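Local coordinates for viral structural protein 4 (Bombyx mori cytoplasmic polyhedrosis virus, PDB 6TZ0), which binds GTP at a P-loop and probably acts as the NTPase-like partner of the viral RNA-dependent RNA polymerase during transcription inside the capsid, at residues F202-E207 and M224-F229. Residues are numbered along the deposited sequence; the frame is centred on the assembly and turned at random.
Sequences FKRPFE and MTRSIF
R204 and R226 lie side by side in a two-stranded parallel sheet, strands 204-208 and 226-230, at the periphery of the chain and away from the GTP-binding residues. Backbone bonds zip the strands together: R204 N gives to T225 O, S227 N to R204 O, F206 N to S227 O at 2.8 Å, and F229 N to F206 O, nearly straight at 176°. P205 costs no bond, because its N points away from the partner strand; its CA-H faces S227 O, while its ring packs against S227 OG (3.8 Å from P205 CB). On this same face E207 and F229 run alongside each other, the glutamate's methylenes passing the CD2 side of the ring (E207 CG to F229 CD2, 3.6 Å), while E207 OE2 bonds N231.

On the other face, beside R204, F206 and I228, the long chain of R226 folds back, bent at chi2 and chi3 (both -68°), and brings its guanidinium to the neighbouring strand. F206, with CG anti to its backbone N, sets its ring nearly perpendicular to that guanidinium, with R226 NH2 at the ring edge, 3.4 Å from F206 CD1; Y219 also meets this ring. Two donors grip R204 O from opposite faces of its carbonyl plane: S227 N, and R226 NE at 2.9 Å, whose guanidinium plane also contains P205 O, weakly bonded by R226 NH2.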
loop_
_atom_site.group_PDB
_atom_site.type_symbol
_atom_site.label_atom_id
_atom_site.label_comp_id
_atom_site.label_asym_id
_atom_site.label_seq_id
_atom_site.Cartn_x
_atom_site.Cartn_y
_atom_site.Cartn_z
ATOM N N PHE B 202 -3.402 40.898 34.833
ATOM C CA PHE B 202 -2.193 40.602 35.578
ATOM C C PHE B 202 -1.512 41.883 36.037
ATOM O O PHE B 202 -1.837 42.983 35.593
ATOM C CB PHE B 202 -1.232 39.759 34.733
ATOM C CG PHE B 202 -1.722 38.367 34.476
ATOM C CD1 PHE B 202 -1.548 37.379 35.424
ATOM C CD2 PHE B 202 -2.366 38.047 33.295
ATOM C CE1 PHE B 202 -1.996 36.104 35.197
ATOM C CE2 PHE B 202 -2.819 36.767 33.067
ATOM C CZ PHE B 202 -2.632 35.798 34.020
ATOM N N LYS B 203 -0.557 41.725 36.948
ATOM C CA LYS B 203 0.299 42.839 37.327
ATOM C C LYS B 203 1.275 43.154 36.204
ATOM O O LYS B 203 1.858 42.253 35.599
ATOM C CB LYS B 203 1.076 42.512 38.597
ATOM C CG LYS B 203 0.250 42.392 39.845
ATOM C CD LYS B 203 1.148 42.103 41.022
ATOM C CE LYS B 203 0.412 42.225 42.332
ATOM N NZ LYS B 203 -0.605 41.168 42.485
ATOM N N ARG B 204 1.456 44.433 35.928
ATOM C CA ARG B 204 2.392 44.840 34.891
ATOM C C ARG B 204 3.797 44.939 35.477
ATOM O O ARG B 204 3.987 45.611 36.490
ATOM C CB ARG B 204 1.977 46.174 34.281
ATOM C CG ARG B 204 2.909 46.665 33.179
ATOM C CD ARG B 204 2.794 45.796 31.935
ATOM N NE ARG B 204 3.787 46.120 30.910
ATOM C CZ ARG B 204 3.604 46.996 29.929
ATOM N NH1 ARG B 204 2.462 47.653 29.834
ATOM N NH2 ARG B 204 4.566 47.219 29.041
ATOM N N PRO B 205 4.790 44.278 34.887
ATOM C CA PRO B 205 6.139 44.300 35.465
ATOM C C PRO B 205 6.828 45.647 35.320
ATOM O O PRO B 205 6.551 46.425 34.407
ATOM C CB PRO B 205 6.881 43.223 34.667
ATOM C CG PRO B 205 5.827 42.351 34.156
ATOM C CD PRO B 205 4.665 43.235 33.862
ATOM N N PHE B 206 7.750 45.906 36.241
ATOM C CA PHE B 206 8.591 47.092 36.215
ATOM C C PHE B 206 10.031 46.667 36.434
ATOM O O PHE B 206 10.342 46.016 37.433
ATOM C CB PHE B 206 8.172 48.102 37.282
ATOM C CG PHE B 206 8.972 49.367 37.259
ATOM C CD1 PHE B 206 8.732 50.333 36.304
ATOM C CD2 PHE B 206 9.964 49.589 38.195
ATOM C CE1 PHE B 206 9.467 51.492 36.278
ATOM C CE2 PHE B 206 10.704 50.745 38.167
ATOM C CZ PHE B 206 10.449 51.699 37.212
ATOM N N GLU B 207 10.907 47.053 35.517
ATOM C CA GLU B 207 12.292 46.611 35.533
ATOM C C GLU B 207 13.166 47.608 36.281
ATOM O O GLU B 207 13.251 48.776 35.893
ATOM C CB GLU B 207 12.797 46.432 34.105
ATOM C CG GLU B 207 14.246 46.032 34.013
ATOM C CD GLU B 207 14.682 45.759 32.591
ATOM O OE1 GLU B 207 13.837 45.865 31.678
ATOM O OE2 GLU B 207 15.872 45.452 32.380
ATOM N N MET B 224 -0.309 46.634 44.628
ATOM C CA MET B 224 -1.476 45.992 44.047
ATOM C C MET B 224 -1.552 46.137 42.538
ATOM O O MET B 224 -2.556 45.736 41.948
ATOM C CB MET B 224 -2.745 46.566 44.679
ATOM C CG MET B 224 -2.904 46.244 46.151
ATOM S SD MET B 224 -1.815 47.238 47.186
ATOM C CE MET B 224 -2.492 46.914 48.810
ATOM N N THR B 225 -0.555 46.704 41.908
ATOM C CA THR B 225 -0.630 46.946 40.475
ATOM C C THR B 225 0.588 46.434 39.720
ATOM O O THR B 225 0.447 45.926 38.607
ATOM C CB THR B 225 -0.823 48.460 40.248
ATOM O OG1 THR B 225 -1.986 48.894 40.960
ATOM C CG2 THR B 225 -1.001 48.806 38.778
ATOM N N ARG B 226 1.775 46.523 40.304
ATOM C CA ARG B 226 3.004 46.257 39.579
ATOM C C ARG B 226 3.781 45.130 40.243
ATOM O O ARG B 226 3.720 44.944 41.461
ATOM C CB ARG B 226 3.876 47.515 39.512
ATOM C CG ARG B 226 3.174 48.724 38.926
ATOM C CD ARG B 226 2.866 48.571 37.455
ATOM N NE ARG B 226 4.042 48.556 36.594
ATOM C CZ ARG B 226 4.569 49.641 36.042
ATOM N NH1 ARG B 226 4.030 50.826 36.278
ATOM N NH2 ARG B 226 5.630 49.548 35.257
ATOM N N SER B 227 4.507 44.379 39.428
ATOM C CA SER B 227 5.468 43.394 39.894
ATOM C C SER B 227 6.862 43.858 39.501
ATOM O O SER B 227 7.025 44.749 38.667
ATOM C CB SER B 227 5.164 42.012 39.316
ATOM O OG SER B 227 5.303 42.009 37.914
ATOM N N ILE B 228 7.875 43.264 40.117
ATOM C CA ILE B 228 9.232 43.789 40.053
ATOM C C ILE B 228 10.138 42.791 39.354
ATOM O O ILE B 228 10.199 41.620 39.740
ATOM C CB ILE B 228 9.763 44.121 41.457
ATOM C CG1 ILE B 228 8.910 45.209 42.090
ATOM C CG2 ILE B 228 11.219 44.525 41.418
ATOM C CD1 ILE B 228 8.901 46.495 41.310
ATOM N N PHE B 229 10.847 43.260 38.335
ATOM C CA PHE B 229 11.901 42.500 37.677
ATOM C C PHE B 229 13.246 43.091 38.082
ATOM O O PHE B 229 13.652 44.139 37.578
ATOM C CB PHE B 229 11.700 42.502 36.169
ATOM C CG PHE B 229 12.823 41.883 35.410
ATOM C CD1 PHE B 229 13.205 40.579 35.652
ATOM C CD2 PHE B 229 13.447 42.577 34.398
ATOM C CE1 PHE B 229 14.234 40.009 34.944
ATOM C CE2 PHE B 229 14.467 42.006 33.676
ATOM C CZ PHE B 229 14.859 40.722 33.949
#